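Local coordinates for peptidoglycan-N-acetylmuramic acid deacetylase PdaC (Bacillus subtilis subsp. subtilis str. 168, PDB 6H8N), which removes the N-acetyl group from N-acetylmuramic acid residues of peptidoglycan, conferring lysozyme resistance, and also deacylates short chitin oligomers, here as its C-terminal polysaccharide deacetylase domain, at residues 15-20 against 155-160; 39-44 against 61-66; 10-15 against 148-153. The protein carries 1 engineered substitution. All coordinates share one frame; numbering follows the deposited sequence. Where two conformers were deposited one is given.

In the fold
Strand 11-17 takes part in interactions 1 and 3 and is flanked by strand 40-43 of interaction 2. Interaction 1 pairs its C-terminal half with strand 155-159 and gathers zinc, phosphate and the presumed catalytic positions, one of them substituted here, at the strand ends. Interaction 3 lies upstream on the same strand, its centre about 14 Å from that of interaction 1; the two share Thr15 and are joined by the 2.9 Å approach of Ile156 N to Ala13 O. Interaction 2 widens the same sheet by strands 40-43 and 64-67, its centre about 9 Å from that of interaction 1; Phe42 N lies 2.7 Å from Phe16 O. Interaction 3, about 17 Å from interaction 2 between centres, lies away from the annotated sites.

Interaction 1 (15-20 against 155-160). Engineered in segment 15-20: Ser17 (natural residue Asp). With ZN (zinc ion), chain C; PO4 (phosphate ion), chain D.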
# COMPACT_ATOMS: atom_id res chain seq x y z
N THR A 15 -1.19 -1.34 3.88
CA THR A 15 -1.31 -0.79 2.55
C THR A 15 -2.75 -0.44 2.25
O THR A 15 -3.70 -1.09 2.75
CB THR A 15 -0.75 -1.73 1.47
OG1 THR A 15 -1.64 -2.83 1.23
CG2 THR A 15 0.64 -2.23 1.84
N PHE A 16 -2.92 0.61 1.45
CA PHE A 16 -4.22 1.21 1.20
C PHE A 16 -4.42 1.40 -0.29
O PHE A 16 -3.66 2.13 -0.92
CB PHE A 16 -4.34 2.56 1.90
CG PHE A 16 -4.23 2.45 3.38
CD1 PHE A 16 -5.34 2.08 4.11
CD2 PHE A 16 -3.05 2.69 4.04
CE1 PHE A 16 -5.27 1.95 5.46
CE2 PHE A 16 -2.96 2.55 5.40
CZ PHE A 16 -4.08 2.17 6.13
N SER A 17 -5.47 0.81 -0.84
CA SER A 17 -5.79 0.92 -2.25
C SER A 17 -7.04 1.75 -2.47
O SER A 17 -7.99 1.67 -1.69
CB SER A 17 -6.07 -0.46 -2.83
OG SER A 17 -4.89 -1.23 -2.89
N ASP A 18 -7.05 2.51 -3.56
CA ASP A 18 -8.23 3.10 -4.21
C ASP A 18 -8.39 4.58 -3.98
O ASP A 18 -9.24 5.20 -4.63
CB ASP A 18 -9.56 2.41 -3.88
CG ASP A 18 -9.63 1.00 -4.36
OD1 ASP A 18 -8.79 0.61 -5.18
OD2 ASP A 18 -10.51 0.26 -3.86
N GLY A 19 -7.58 5.17 -3.12
CA GLY A 19 -7.61 6.61 -2.90
C GLY A 19 -6.76 7.33 -3.95
O GLY A 19 -6.29 6.73 -4.91
N PRO A 20 -6.50 8.62 -3.74
CA PRO A 20 -6.88 9.36 -2.53
C PRO A 20 -8.35 9.73 -2.47
O PRO A 20 -9.02 9.93 -3.49
CB PRO A 20 -6.05 10.65 -2.65
CG PRO A 20 -5.78 10.79 -4.09
CD PRO A 20 -5.64 9.41 -4.62
N THR A 155 1.70 -8.18 4.91
CA THR A 155 1.19 -7.02 4.20
C THR A 155 -0.33 -7.07 4.24
O THR A 155 -0.94 -8.06 3.80
CB THR A 155 1.71 -7.04 2.76
OG1 THR A 155 3.14 -6.99 2.80
CG2 THR A 155 1.20 -5.85 1.97
N ILE A 156 -0.93 -6.00 4.75
CA ILE A 156 -2.38 -5.90 4.95
C ILE A 156 -2.96 -5.00 3.87
O ILE A 156 -2.40 -3.94 3.57
CB ILE A 156 -2.69 -5.32 6.34
CG1 ILE A 156 -2.17 -6.24 7.44
CG2 ILE A 156 -4.18 -5.09 6.51
CD1 ILE A 156 -2.05 -5.58 8.80
N LEU A 157 -4.11 -5.40 3.32
CA LEU A 157 -4.87 -4.59 2.35
C LEU A 157 -6.11 -3.99 2.99
O LEU A 157 -6.99 -4.72 3.46
CB LEU A 157 -5.28 -5.45 1.17
CG LEU A 157 -6.29 -4.87 0.17
CD1 LEU A 157 -5.74 -3.59 -0.45
CD2 LEU A 157 -6.67 -5.89 -0.88
N ILE A 158 -6.20 -2.66 2.97
CA ILE A 158 -7.41 -1.91 3.32
C ILE A 158 -7.71 -0.98 2.16
O ILE A 158 -6.79 -0.51 1.48
CB ILE A 158 -7.16 -1.11 4.63
CG1 ILE A 158 -6.91 -2.09 5.79
CG2 ILE A 158 -8.31 -0.15 4.93
CD1 ILE A 158 -6.42 -1.45 7.06
N HIS A 159 -8.98 -0.70 1.90
CA HIS A 159 -9.35 0.22 0.83
C HIS A 159 -9.73 1.56 1.45
O HIS A 159 -10.73 1.65 2.16
CB HIS A 159 -10.48 -0.39 -0.01
CG HIS A 159 -10.10 -1.71 -0.61
ND1 HIS A 159 -10.24 -2.91 0.06
CD2 HIS A 159 -9.50 -2.02 -1.79
CE1 HIS A 159 -9.77 -3.89 -0.69
NE2 HIS A 159 -9.32 -3.38 -1.81
N ASP A 160 -8.93 2.61 1.20
CA ASP A 160 -9.05 3.88 1.94
C ASP A 160 -10.09 4.81 1.36
O ASP A 160 -9.87 6.03 1.32
CB ASP A 160 -7.70 4.60 2.13
CG ASP A 160 -7.03 5.01 0.83
OD1 ASP A 160 -6.91 4.16 -0.06
OD2 ASP A 160 -6.57 6.20 0.74
ZN ZN C . -8.52 -1.16 -5.96
P PO4 D . -8.77 -4.04 -5.13
O1 PO4 D . -10.17 -4.67 -5.39
O2 PO4 D . -8.21 -4.70 -3.89
O3 PO4 D . -9.00 -2.60 -4.82
O4 PO4 D . -7.93 -4.21 -6.36
O HOH W 1 -4.87 4.51 -1.76
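The metal and catalytic site of this NodB-type deacetylase domain grows from two adjacent parallel strands. Thr15 pairs with Leu157 and Phe16 with Ile158. Ile156 O is gripped twice by one residue, by Thr15 N at 2.9 Å and by Thr15 OG1 at 2.7 Å; chi1 of 74° sets the hydroxyl between the backbone N and carbonyl carbon, turned to this acceptor. Ile158 N donates to Thr15 O and Ser17 N to Ile158 O. Phe16 and Ile158 run side by side, Phe16 CE1 3.7 Å from Ile158 CB.

On the face bearing Ser17, an engineered residue where the natural protein has the presumed proton acceptor aspartate, OG bonds to Arg106. Asp18 OD1 binds zinc at 1.9 Å, with His68, His72 and O3 of a phosphate, probably from the crystallisation liquor, as further ligands. Phosphate O2 lies in the ring plane of His159, the probable proton donor, at the edge where NE2 donates to it over 2.7 Å, almost straight at 177°; ND1 bonds to Asp133, which probably raises the histidine's pKa. Leu157 CD1 lies over one face of this imidazole, offset toward the rim. Asp160 OD1 takes a water that also bonds to Phe16 O and Gly19 N, whereas OD2 bonds to Thr25.

Strand 40-43 flanks strand 11-17 through backbone bonds to Phe16, and helix 163-178 packs against Phe16 and Ile158.

Interaction 2 (39-44 against 61-66); sequences ATFFVL and EGNEVG
Strands 40-43 and 64-66 run parallel, their axes 4.5 Å apart at closest approach and 27° from alignment, with the bonds Glu64 N to Ala39 O, Phe41 N to Glu64 O, Gly66 N to Phe41 O and Val43 N to Gly66 O alternating between them. They form a right-handed beta-alpha-beta crossover: helices 45-50 and 52-60 fill most of the connection, as expected of the parallel sheet in this polysaccharide deacetylase domain. A Schellman motif with Gly62 at its C-prime position ends the second helix and turns the chain into the new strand.

Side chains of the pairs divide between two faces. With Thr40 lies Glu64, the two side by side and pointing the same way, CG2 of the threonine 3.9 Å from CB of the glutamate; their polar ends look elsewhere, Thr40 OG1 to Val186 N and Glu64 OE2 to Ser187. Further along this face, Phe42 CD1 comes within 3.7 Å of Gly66 CA, and Phe42 also touches Ser17, the substituted active-site position of strand 11-17. The other face is largely apolar. There Val43 CG2 meets Val65 CG1 at 3.8 Å, the two side chains crossing at about a right angle, while helix 52-60 packs on Val65 and Phe41. Phe41 CE1, at the ring edge, lies 3.9 Å from Asn63 CB, and the ring stands 79° from the amide plane.

That amide adds a side-chain bond just before the ladder begins: with CG beside its own backbone N (chi1 -57°), Asn63 offers a lone pair of OD1, in the carbonyl plane, to Ala39 N at 2.9 Å.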
# COMPACT_ATOMS: atom_id res chain seq x y z
N ALA A 39 2.84 4.03 5.89
CA ALA A 39 2.10 3.06 5.10
C ALA A 39 2.39 3.29 3.63
O ALA A 39 3.17 4.17 3.25
CB ALA A 39 0.61 3.14 5.40
N THR A 40 1.76 2.47 2.79
CA THR A 40 1.92 2.55 1.35
C THR A 40 0.54 2.69 0.74
O THR A 40 -0.36 1.91 1.05
CB THR A 40 2.58 1.27 0.81
OG1 THR A 40 3.78 1.02 1.55
CG2 THR A 40 2.96 1.45 -0.65
N PHE A 41 0.36 3.71 -0.10
CA PHE A 41 -0.92 4.05 -0.71
C PHE A 41 -0.84 3.73 -2.19
O PHE A 41 -0.02 4.33 -2.91
CB PHE A 41 -1.24 5.52 -0.48
CG PHE A 41 -1.49 5.86 0.96
CD1 PHE A 41 -0.44 6.10 1.82
CD2 PHE A 41 -2.79 5.88 1.46
CE1 PHE A 41 -0.68 6.37 3.18
CE2 PHE A 41 -3.03 6.13 2.80
CZ PHE A 41 -1.98 6.40 3.66
N PHE A 42 -1.68 2.82 -2.65
CA PHE A 42 -1.78 2.45 -4.06
C PHE A 42 -2.93 3.24 -4.63
O PHE A 42 -4.11 2.96 -4.36
CB PHE A 42 -1.94 0.94 -4.18
CG PHE A 42 -0.68 0.20 -3.83
CD1 PHE A 42 0.28 -0.01 -4.79
CD2 PHE A 42 -0.43 -0.22 -2.52
CE1 PHE A 42 1.48 -0.65 -4.47
CE2 PHE A 42 0.76 -0.87 -2.20
CZ PHE A 42 1.70 -1.10 -3.19
N VAL A 43 -2.59 4.25 -5.40
CA VAL A 43 -3.50 5.33 -5.78
C VAL A 43 -4.00 5.14 -7.21
O VAL A 43 -3.29 4.64 -8.10
CB VAL A 43 -2.86 6.73 -5.61
CG1 VAL A 43 -2.48 6.96 -4.15
CG2 VAL A 43 -1.67 6.91 -6.52
N LEU A 44 -5.23 5.59 -7.42
CA LEU A 44 -5.83 5.66 -8.75
C LEU A 44 -5.45 6.98 -9.40
O LEU A 44 -5.61 8.04 -8.80
CB LEU A 44 -7.35 5.57 -8.64
CG LEU A 44 -7.86 4.16 -8.40
CD1 LEU A 44 -9.33 4.19 -8.03
CD2 LEU A 44 -7.68 3.27 -9.60
N GLU A 61 4.61 13.25 4.40
CA GLU A 61 4.58 12.59 5.70
C GLU A 61 5.29 11.24 5.69
O GLU A 61 5.17 10.49 6.67
CB GLU A 61 3.14 12.52 6.21
CG GLU A 61 2.60 13.94 6.46
CD GLU A 61 1.22 14.05 7.08
OE1 GLU A 61 0.58 13.02 7.36
OE2 GLU A 61 0.75 15.20 7.30
N GLY A 62 6.07 10.94 4.66
CA GLY A 62 6.95 9.80 4.68
C GLY A 62 6.35 8.51 4.19
O GLY A 62 6.98 7.46 4.33
N ASN A 63 5.16 8.53 3.62
CA ASN A 63 4.53 7.33 3.12
C ASN A 63 4.95 7.05 1.69
O ASN A 63 5.39 7.94 0.96
CB ASN A 63 3.02 7.48 3.26
CG ASN A 63 2.64 7.76 4.68
OD1 ASN A 63 2.75 6.88 5.54
ND2 ASN A 63 2.19 8.99 4.96
N GLU A 64 4.84 5.79 1.30
CA GLU A 64 5.19 5.36 -0.04
C GLU A 64 3.94 5.37 -0.90
O GLU A 64 2.83 5.12 -0.40
CB GLU A 64 5.82 3.96 -0.01
CG GLU A 64 6.30 3.48 -1.36
CD GLU A 64 7.19 2.25 -1.30
OE1 GLU A 64 7.13 1.49 -0.33
OE2 GLU A 64 7.97 2.04 -2.27
N VAL A 65 4.10 5.68 -2.18
CA VAL A 65 3.00 5.73 -3.14
C VAL A 65 3.27 4.73 -4.25
O VAL A 65 4.34 4.74 -4.87
CB VAL A 65 2.82 7.15 -3.70
CG1 VAL A 65 1.76 7.16 -4.81
CG2 VAL A 65 2.44 8.08 -2.59
N GLY A 66 2.26 3.90 -4.52
CA GLY A 66 2.30 2.95 -5.61
C GLY A 66 1.19 3.23 -6.61
O GLY A 66 0.27 4.00 -6.35

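Interaction 3 (10-15 against 148-153)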
# COMPACT_ATOMS: atom_id res chain seq x y z
N LYS A 10 9.60 -6.52 15.26
CA LYS A 10 8.49 -6.84 14.38
C LYS A 10 8.24 -5.72 13.38
O LYS A 10 8.34 -4.54 13.70
CB LYS A 10 7.21 -7.03 15.20
CG LYS A 10 7.20 -8.32 16.01
CD LYS A 10 5.82 -8.63 16.57
CE LYS A 10 5.29 -7.53 17.44
NZ LYS A 10 6.15 -7.30 18.64
N VAL A 11 7.87 -6.11 12.17
CA VAL A 11 7.49 -5.17 11.12
C VAL A 11 6.19 -5.64 10.49
O VAL A 11 5.88 -6.83 10.46
CB VAL A 11 8.59 -5.03 10.04
CG1 VAL A 11 9.88 -4.48 10.64
CG2 VAL A 11 8.83 -6.37 9.34
N ILE A 12 5.43 -4.68 9.97
CA ILE A 12 4.23 -4.99 9.22
C ILE A 12 4.01 -3.86 8.23
O ILE A 12 4.36 -2.70 8.49
CB ILE A 12 3.04 -5.18 10.19
CG1 ILE A 12 1.85 -5.86 9.50
CG2 ILE A 12 2.63 -3.87 10.84
CD1 ILE A 12 0.90 -6.52 10.49
N ALA A 13 3.45 -4.20 7.07
CA ALA A 13 3.17 -3.23 6.01
C ALA A 13 1.66 -3.06 5.86
O ALA A 13 0.98 -3.92 5.29
CB ALA A 13 3.79 -3.67 4.69
N LEU A 14 1.14 -1.95 6.36
CA LEU A 14 -0.24 -1.58 6.08
C LEU A 14 -0.29 -0.89 4.74
O LEU A 14 0.47 0.04 4.47
CB LEU A 14 -0.76 -0.63 7.15
CG LEU A 14 -0.78 -1.14 8.56
CD1 LEU A 14 -1.34 -0.08 9.49
CD2 LEU A 14 -1.62 -2.37 8.63
N THR A 15 -1.19 -1.34 3.88
CA THR A 15 -1.31 -0.79 2.55
C THR A 15 -2.75 -0.44 2.25
O THR A 15 -3.70 -1.09 2.75
CB THR A 15 -0.75 -1.73 1.47
OG1 THR A 15 -1.64 -2.83 1.23
CG2 THR A 15 0.64 -2.23 1.84
N ASN A 148 -6.64 -10.54 13.94
CA ASN A 148 -6.48 -11.97 14.11
C ASN A 148 -5.44 -12.55 13.15
O ASN A 148 -4.83 -13.58 13.45
CB ASN A 148 -7.81 -12.69 13.95
CG ASN A 148 -8.75 -12.43 15.10
OD1 ASN A 148 -8.33 -11.96 16.16
ND2 ASN A 148 -10.02 -12.72 14.90
N GLN A 149 -5.23 -11.91 12.00
CA GLN A 149 -4.30 -12.40 10.99
C GLN A 149 -2.96 -11.67 10.98
O GLN A 149 -2.04 -12.11 10.28
CB GLN A 149 -4.95 -12.29 9.61
CG GLN A 149 -6.16 -13.19 9.44
CD GLN A 149 -6.91 -12.92 8.15
OE1 GLN A 149 -6.37 -13.06 7.06
NE2 GLN A 149 -8.18 -12.53 8.28
N ALA A 150 -2.84 -10.57 11.70
CA ALA A 150 -1.62 -9.79 11.66
C ALA A 150 -0.46 -10.62 12.20
O ALA A 150 -0.61 -11.45 13.10
CB ALA A 150 -1.78 -8.52 12.49
N GLY A 151 0.72 -10.38 11.64
CA GLY A 151 1.94 -10.99 12.13
C GLY A 151 3.12 -10.32 11.48
O GLY A 151 2.97 -9.59 10.51
N ASP A 152 4.29 -10.56 12.06
CA ASP A 152 5.52 -10.01 11.52
C ASP A 152 5.66 -10.36 10.04
O ASP A 152 5.39 -11.49 9.61
CB ASP A 152 6.70 -10.60 12.27
CG ASP A 152 8.02 -10.15 11.69
OD1 ASP A 152 8.37 -8.97 11.83
OD2 ASP A 152 8.69 -11.01 11.07
N GLY A 153 6.09 -9.36 9.27
CA GLY A 153 6.40 -9.51 7.88
C GLY A 153 5.21 -9.52 6.95
O GLY A 153 5.41 -9.65 5.74
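Val11 is held at both backbone polar atoms by the loop that follows helix 139-149, and here the contact is tightest. Its N-H donates to Asp152 OD1 at 2.9 Å, meeting the oxygen nearly along its C-O axis with an angle of 161° at the hydrogen. Its carbonyl oxygen accepts from Gly153 N at 2.8 Å, the donor tilted 30° from the carbonyl plane. The aspartate reaches across because CG lies anti to its backbone N (chi1 176°), and OD1 also comes within 3.6 Å of Val11 CG2.

The two bonds bring the connection from helix 139-149 to strand 155-159 of the NodB homology domain alongside the start of strand 11-17, the parallel neighbour of strand 155-159 in the sheet. Gly153 has positive phi, which favours glycine, where the chain turns toward that strand.

Toward the helix end, Ile12 is buried in van der Waals packing: its CD1 touches Ala150 CB at 3.9 Å and Gly151 O at 3.7 Å, and Leu176 of helix 163-178 also packs on Ala150. The looser side is the partly exposed edge at Lys10 and Asp152, where Asp152 OD2 forms a salt bridge with Arg196, while the Lys10 side chain bends away at chi3 and chi4, NZ bonding to Gln179 O.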